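Side-chain contacts in salicylic acid-binding protein 2 (Nicotiana tabacum, PDB 1XKL), which hydrolyses methyl salicylate to salicylic acid and methanol, releasing the active hormone that switches on systemic acquired resistance in tobacco: residues Y21-K24 and P25-A29; W220-N224 and I225-E229; A170-S173 and S174-P178. All blocks are in the same frame, centred on the assembly; numbering follows the deposited sequence.

Interaction 1. Residues Y21-K24 and P25-A29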
loop_
_atom_site.group_PDB
_atom_site.type_symbol
_atom_site.label_atom_id
_atom_site.label_comp_id
_atom_site.label_asym_id
_atom_site.label_seq_id
_atom_site.Cartn_x
_atom_site.Cartn_y
_atom_site.Cartn_z
ATOM N N TYR A 21 -5.515 -4.118 32.631
ATOM C CA TYR A 21 -5.200 -5.546 32.756
ATOM C C TYR A 21 -4.403 -5.964 33.993
ATOM O O TYR A 21 -4.566 -7.086 34.478
ATOM C CB TYR A 21 -4.520 -6.065 31.479
ATOM C CG TYR A 21 -3.035 -5.811 31.380
ATOM C CD1 TYR A 21 -2.116 -6.850 31.539
ATOM C CD2 TYR A 21 -2.547 -4.539 31.098
ATOM C CE1 TYR A 21 -0.743 -6.630 31.416
ATOM C CE2 TYR A 21 -1.179 -4.306 30.975
ATOM C CZ TYR A 21 -0.284 -5.359 31.133
ATOM O OH TYR A 21 1.063 -5.115 30.986
ATOM N N LYS A 22 -3.549 -5.083 34.506
ATOM C CA LYS A 22 -2.766 -5.405 35.704
ATOM C C LYS A 22 -3.576 -5.175 36.974
ATOM O O LYS A 22 -3.394 -5.877 37.971
ATOM C CB LYS A 22 -1.492 -4.562 35.766
ATOM C CG LYS A 22 -0.403 -4.988 34.810
ATOM C CD LYS A 22 0.737 -3.994 34.833
ATOM C CE LYS A 22 1.970 -4.550 34.149
ATOM N NZ LYS A 22 3.025 -3.508 34.010
ATOM N N LEU A 23 -4.464 -4.186 36.948
ATOM C CA LEU A 23 -5.285 -3.886 38.120
ATOM C C LEU A 23 -6.452 -4.847 38.307
ATOM O O LEU A 23 -6.726 -5.282 39.425
ATOM C CB LEU A 23 -5.838 -2.458 38.048
ATOM C CG LEU A 23 -6.646 -2.032 39.280
ATOM C CD1 LEU A 23 -5.713 -2.007 40.488
ATOM C CD2 LEU A 23 -7.271 -0.642 39.075
ATOM N N LYS A 24 -7.134 -5.177 37.210
ATOM C CA LYS A 24 -8.307 -6.052 37.256
ATOM C C LYS A 24 -8.165 -7.313 38.109
ATOM O O LYS A 24 -9.001 -7.570 38.968
ATOM C CB LYS A 24 -8.737 -6.429 35.831
ATOM C CG LYS A 24 -10.036 -7.227 35.742
ATOM C CD LYS A 24 -10.555 -7.264 34.290
ATOM C CE LYS A 24 -11.733 -8.220 34.118
ATOM N NZ LYS A 24 -12.883 -7.884 34.996
ATOM N N PRO A 25 -7.118 -8.121 37.874
ATOM C CA PRO A 25 -6.902 -9.350 38.650
ATOM C C PRO A 25 -6.796 -9.064 40.149
ATOM O O PRO A 25 -7.286 -9.834 40.977
ATOM C CB PRO A 25 -5.582 -9.889 38.100
ATOM C CG PRO A 25 -5.527 -9.343 36.719
ATOM C CD PRO A 25 -6.061 -7.951 36.863
ATOM N N LEU A 26 -6.146 -7.958 40.494
ATOM C CA LEU A 26 -5.969 -7.580 41.898
ATOM C C LEU A 26 -7.282 -7.343 42.613
ATOM O O LEU A 26 -7.472 -7.793 43.739
ATOM C CB LEU A 26 -5.105 -6.327 41.998
ATOM C CG LEU A 26 -3.593 -6.513 42.063
ATOM C CD1 LEU A 26 -3.157 -7.826 41.443
ATOM C CD2 LEU A 26 -2.937 -5.316 41.406
ATOM N N LEU A 27 -8.182 -6.617 41.961
ATOM C CA LEU A 27 -9.478 -6.326 42.541
ATOM C C LEU A 27 -10.316 -7.594 42.653
ATOM O O LEU A 27 -11.016 -7.799 43.647
ATOM C CB LEU A 27 -10.211 -5.283 41.693
ATOM C CG LEU A 27 -9.587 -3.880 41.674
ATOM C CD1 LEU A 27 -10.361 -2.989 40.712
ATOM C CD2 LEU A 27 -9.608 -3.292 43.083
ATOM N N GLU A 28 -10.243 -8.450 41.640
ATOM C CA GLU A 28 -11.002 -9.695 41.655
ATOM C C GLU A 28 -10.435 -10.620 42.723
ATOM O O GLU A 28 -11.174 -11.348 43.381
ATOM C CB GLU A 28 -10.945 -10.369 40.281
ATOM C CG GLU A 28 -11.391 -9.455 39.145
ATOM C CD GLU A 28 -11.580 -10.182 37.824
ATOM O OE1 GLU A 28 -10.687 -10.967 37.440
ATOM O OE2 GLU A 28 -12.618 -9.954 37.164
ATOM N N ALA A 29 -9.119 -10.591 42.899
ATOM C CA ALA A 29 -8.494 -11.427 43.913
ATOM C C ALA A 29 -9.054 -11.047 45.279
ATOM O O ALA A 29 -9.158 -11.886 46.173
ATOM C CB ALA A 29 -6.988 -11.243 43.891
#

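Interaction 2. Residues W220-N224 and I225-E229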
loop_
_atom_site.group_PDB
_atom_site.type_symbol
_atom_site.label_atom_id
_atom_site.label_comp_id
_atom_site.label_asym_id
_atom_site.label_seq_id
_atom_site.Cartn_x
_atom_site.Cartn_y
_atom_site.Cartn_z
ATOM N N TRP A 220 -4.560 21.451 41.437
ATOM C CA TRP A 220 -5.331 22.634 41.093
ATOM C C TRP A 220 -6.813 22.286 41.058
ATOM O O TRP A 220 -7.651 23.048 41.539
ATOM C CB TRP A 220 -4.912 23.175 39.730
ATOM C CG TRP A 220 -5.648 24.417 39.367
ATOM C CD1 TRP A 220 -5.311 25.702 39.699
ATOM C CD2 TRP A 220 -6.901 24.498 38.676
ATOM N NE1 TRP A 220 -6.279 26.574 39.262
ATOM C CE2 TRP A 220 -7.266 25.863 38.632
ATOM C CE3 TRP A 220 -7.752 23.551 38.095
ATOM C CZ2 TRP A 220 -8.446 26.303 38.028
ATOM C CZ3 TRP A 220 -8.929 23.986 37.493
ATOM C CH2 TRP A 220 -9.265 25.353 37.465
ATOM N N GLN A 221 -7.139 21.133 40.484
ATOM C CA GLN A 221 -8.532 20.707 40.399
ATOM C C GLN A 221 -9.094 20.376 41.764
ATOM O O GLN A 221 -10.256 20.649 42.047
ATOM C CB GLN A 221 -8.669 19.479 39.505
ATOM C CG GLN A 221 -8.148 19.661 38.100
ATOM C CD GLN A 221 -8.341 18.409 37.283
ATOM O OE1 GLN A 221 -9.417 18.169 36.741
ATOM N NE2 GLN A 221 -7.305 17.593 37.208
ATOM N N ILE A 222 -8.276 19.758 42.607
ATOM C CA ILE A 222 -8.725 19.407 43.950
ATOM C C ILE A 222 -9.033 20.696 44.718
ATOM O O ILE A 222 -10.084 20.822 45.346
ATOM C CB ILE A 222 -7.643 18.596 44.685
ATOM C CG1 ILE A 222 -7.513 17.219 44.022
ATOM C CG2 ILE A 222 -7.995 18.459 46.168
ATOM C CD1 ILE A 222 -6.483 16.329 44.660
ATOM N N ASP A 223 -8.115 21.653 44.630
ATOM C CA ASP A 223 -8.255 22.939 45.309
ATOM C C ASP A 223 -9.393 23.820 44.784
ATOM O O ASP A 223 -10.094 24.459 45.567
ATOM C CB ASP A 223 -6.939 23.716 45.224
ATOM C CG ASP A 223 -5.838 23.094 46.064
ATOM O OD1 ASP A 223 -4.690 23.588 46.014
ATOM O OD2 ASP A 223 -6.122 22.108 46.778
ATOM N N ASN A 224 -9.570 23.847 43.463
ATOM C CA ASN A 224 -10.598 24.662 42.817
ATOM C C ASN A 224 -11.955 23.985 42.661
ATOM O O ASN A 224 -13.000 24.609 42.874
ATOM C CB ASN A 224 -10.124 25.102 41.433
ATOM C CG ASN A 224 -9.109 26.217 41.491
ATOM O OD1 ASN A 224 -8.028 26.073 42.061
ATOM N ND2 ASN A 224 -9.458 27.350 40.894
ATOM N N ILE A 225 -11.941 22.718 42.266
ATOM C CA ILE A 225 -13.177 21.978 42.069
ATOM C C ILE A 225 -13.656 21.298 43.348
ATOM O O ILE A 225 -14.858 21.151 43.560
ATOM C CB ILE A 225 -12.999 20.933 40.960
ATOM C CG1 ILE A 225 -12.541 21.631 39.677
ATOM C CG2 ILE A 225 -14.306 20.191 40.728
ATOM C CD1 ILE A 225 -11.832 20.725 38.720
ATOM N N GLY A 226 -12.720 20.879 44.195
ATOM C CA GLY A 226 -13.090 20.237 45.449
ATOM C C GLY A 226 -13.341 18.740 45.395
ATOM O O GLY A 226 -13.847 18.224 44.404
ATOM N N VAL A 227 -12.996 18.040 46.472
ATOM C CA VAL A 227 -13.184 16.593 46.541
ATOM C C VAL A 227 -13.519 16.151 47.956
ATOM O O VAL A 227 -13.224 16.852 48.921
ATOM C CB VAL A 227 -11.915 15.844 46.122
ATOM C CG1 VAL A 227 -11.573 16.159 44.675
ATOM C CG2 VAL A 227 -10.772 16.234 47.045
ATOM N N THR A 228 -14.131 14.982 48.081
ATOM C CA THR A 228 -14.472 14.476 49.394
ATOM C C THR A 228 -13.191 14.035 50.081
ATOM O O THR A 228 -13.031 14.205 51.288
ATOM C CB THR A 228 -15.432 13.279 49.301
ATOM O OG1 THR A 228 -16.610 13.669 48.585
ATOM C CG2 THR A 228 -15.825 12.811 50.693
ATOM N N GLU A 229 -12.269 13.487 49.300
ATOM C CA GLU A 229 -11.008 13.016 49.843
ATOM C C GLU A 229 -9.933 13.040 48.767
ATOM O O GLU A 229 -10.220 12.813 47.597
ATOM C CB GLU A 229 -11.185 11.593 50.363
ATOM C CG GLU A 229 -10.154 11.161 51.375
ATOM C CD GLU A 229 -10.240 9.681 51.681
ATOM O OE1 GLU A 229 -11.356 9.123 51.610
ATOM O OE2 GLU A 229 -9.192 9.081 52.000
#

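Interaction 3. Residues A170-S173 and S174-P178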
loop_
_atom_site.group_PDB
_atom_site.type_symbol
_atom_site.label_atom_id
_atom_site.label_comp_id
_atom_site.label_asym_id
_atom_site.label_seq_id
_atom_site.Cartn_x
_atom_site.Cartn_y
_atom_site.Cartn_z
ATOM N N ALA A 170 5.484 -0.763 24.824
ATOM C CA ALA A 170 5.293 -1.540 23.596
ATOM C C ALA A 170 3.821 -1.908 23.444
ATOM O O ALA A 170 3.275 -1.894 22.342
ATOM C CB ALA A 170 6.146 -2.794 23.634
ATOM N N LEU A 171 3.184 -2.235 24.562
ATOM C CA LEU A 171 1.780 -2.597 24.557
ATOM C C LEU A 171 0.925 -1.389 24.179
ATOM O O LEU A 171 0.091 -1.464 23.267
ATOM C CB LEU A 171 1.386 -3.130 25.935
ATOM C CG LEU A 171 -0.067 -3.552 26.165
ATOM C CD1 LEU A 171 -0.434 -4.707 25.256
ATOM C CD2 LEU A 171 -0.244 -3.945 27.630
ATOM N N ALA A 172 1.139 -0.264 24.859
ATOM C CA ALA A 172 0.360 0.939 24.559
ATOM C C ALA A 172 0.527 1.370 23.105
ATOM O O ALA A 172 -0.447 1.722 22.443
ATOM C CB ALA A 172 0.767 2.085 25.491
ATOM N N SER A 173 1.758 1.342 22.607
ATOM C CA SER A 173 2.009 1.757 21.240
ATOM C C SER A 173 1.244 0.945 20.201
ATOM O O SER A 173 0.858 1.471 19.159
ATOM C CB SER A 173 3.504 1.710 20.934
ATOM O OG SER A 173 4.193 2.720 21.648
ATOM N N SER A 174 1.011 -0.332 20.476
ATOM C CA SER A 174 0.292 -1.164 19.520
ATOM C C SER A 174 -1.220 -1.133 19.714
ATOM O O SER A 174 -1.950 -1.735 18.934
ATOM C CB SER A 174 0.763 -2.612 19.617
ATOM O OG SER A 174 0.329 -3.181 20.838
ATOM N N LEU A 175 -1.702 -0.438 20.742
ATOM C CA LEU A 175 -3.142 -0.403 20.983
ATOM C C LEU A 175 -3.793 0.971 21.004
ATOM O O LEU A 175 -5.016 1.071 20.905
ATOM C CB LEU A 175 -3.466 -1.114 22.293
ATOM C CG LEU A 175 -3.221 -2.626 22.314
ATOM C CD1 LEU A 175 -3.407 -3.163 23.733
ATOM C CD2 LEU A 175 -4.187 -3.298 21.354
ATOM N N VAL A 176 -2.996 2.027 21.141
ATOM C CA VAL A 176 -3.565 3.371 21.184
ATOM C C VAL A 176 -4.312 3.728 19.910
ATOM O O VAL A 176 -3.881 3.397 18.813
ATOM C CB VAL A 176 -2.491 4.461 21.434
ATOM C CG1 VAL A 176 -1.968 4.351 22.854
ATOM C CG2 VAL A 176 -1.365 4.349 20.424
ATOM N N ARG A 177 -5.444 4.401 20.069
ATOM C CA ARG A 177 -6.239 4.813 18.930
ATOM C C ARG A 177 -6.584 6.289 19.070
ATOM O O ARG A 177 -6.475 6.865 20.157
ATOM C CB ARG A 177 -7.524 3.983 18.854
ATOM C CG ARG A 177 -7.305 2.486 18.603
ATOM C CD ARG A 177 -8.619 1.728 18.723
ATOM N NE ARG A 177 -9.576 2.152 17.706
ATOM C CZ ARG A 177 -10.855 1.797 17.684
ATOM N NH1 ARG A 177 -11.347 1.008 18.627
ATOM N NH2 ARG A 177 -11.651 2.230 16.716
ATOM N N PRO A 178 -6.998 6.928 17.968
ATOM C CA PRO A 178 -7.344 8.347 18.067
ATOM C C PRO A 178 -8.613 8.577 18.876
ATOM O O PRO A 178 -9.515 7.746 18.869
ATOM C CB PRO A 178 -7.501 8.773 16.604
ATOM C CG PRO A 178 -7.911 7.490 15.909
ATOM C CD PRO A 178 -7.039 6.453 16.573
#

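Interaction 1. Residues Y21-K24 and P25-A29
L23 and L27, one helical turn apart, meet on the buried flank of helix 23-29, where CG of L23 lies 4.1 Å from CD1 of L27. The two side chains cross at an angle, and although L23 starts out away from the following turn, its branched end comes back nearer to it. Both leucines face helix 245-258: L23 packs on C249 and L252, L27 on L253, a salicylate-binding residue. The backbone beneath is regular, with L27 N bonded to L23 O at 3.2 Å and E28 N to K24 O at 3.1 Å. The contact lies near the start of the connecting helix in the beta-alpha-beta unit of strand 6-10, helix 23-29 and strand 33-36, part of the alpha/beta-hydrolase core. P25 sits here, its CD 2.9 Å from Y21 O, a buried carbonyl without a polar partner. The more open side carries an i to i+4 salt bridge, K24 NZ to E28 OE2 at 3.0 Å. K24 runs out extended and then bends at its last torsion (chi4 58°), which turns NZ toward E28; the amine meets the carboxylate from above its plane.

Interaction 2. Residues W220-N224 and I225-E229
Q221 O accepts two backbone N-H groups at the end of helix 215-225: I225 N at 2.7 Å and G226 N at 3.3 Å. The G226 donor lies in the carbonyl plane, while that of I225 is tilted 32° from it. G226 N also reaches I222 O at 2.9 Å, but this second bond is bent and weak. At G226 the chain leaves the helix with a positive phi of 86°, then runs by way of V227 toward strand 229-233, an outermost strand of the parallel sheet. The side chains of Q221 and I225 lie alongside each other and point the same way, with Q221 CB 3.5 Å from CD1 of I225. Beyond this aliphatic part, the Q221 amide is held by the backbone of A106 and M108. Past the glycine, V227 turns back over the last turn; its CG2, set between its own N and carbonyl carbon, comes 3.7 Å from I222 CG2. Both residues also rest on Y204 of strand 202-207. The helix end is thus closed by backbone N-H groups, one of their bonds weak, and by the apolar contact of I222 with V227 past the glycine.

Interaction 3. Residues A170-S173 and S174-P178
The C-terminal end of helix 166-175 is where the chain unwinds into the extended run V176-P178, and here the regular i to i+4 bonding gives way to a mixed pattern. A172 O is the acceptor that joins the two regimes. V176 N reaches it at 2.9 Å, almost in line with the carbonyl, whereas L175 N approaches at 3.0 Å from above the carbonyl plane, 64° out of it, as an i to i+3 bond. Just before, S174 N is shared weakly between A170 O and L171 O. The S174 hydroxyl adds a second donor to L171 O: with chi1 at 70°, OG sits between its own N and carbonyl carbon, folded back along the helix, and donates to L171 O at 3.0 Å. Apolar groups line another flank, where L171 CD1 lies 3.7 Å from CD1 of L175; L171 also packs on Y21, and L175 on W18. Next to them A172 CB and V176 CG1 are more loosely apposed at 4.4 Å, while V176 reaches on to L156 and F150. The second subunit also approaches this end of the helix: its L175 meets L175 and its W18 meets S174. Two backbone donors on A172 O, and on L171 O a weak backbone bond joined by the serine hydroxyl, keep the carbonyls of L171 and A172 bonded as the helix runs out, so the donors here come from backbone N-H groups and a single side-chain hydroxyl.

Interactions 1 and 3 touch: Y21 CE2 lies 3.5 Å from L171 CD2, and D168, in helix 166-175, takes both Y21 OH and K22 NZ, so the residues leading into helix 23-29 are tied to helix 166-175 although the centres of the two contacts are 21 Å apart. Both also contact the second subunit. Interaction 2 stands apart, its centre 28 Å from that of interaction 1 and 31 Å from that of interaction 3, on the opposite side of the chain's centre from the latter. The bound ligand is about 10 Å from the side chain of Q221 and about 9 Å from that of V176; in interaction 1 the side chain of L27 is about 4 Å from that of L253.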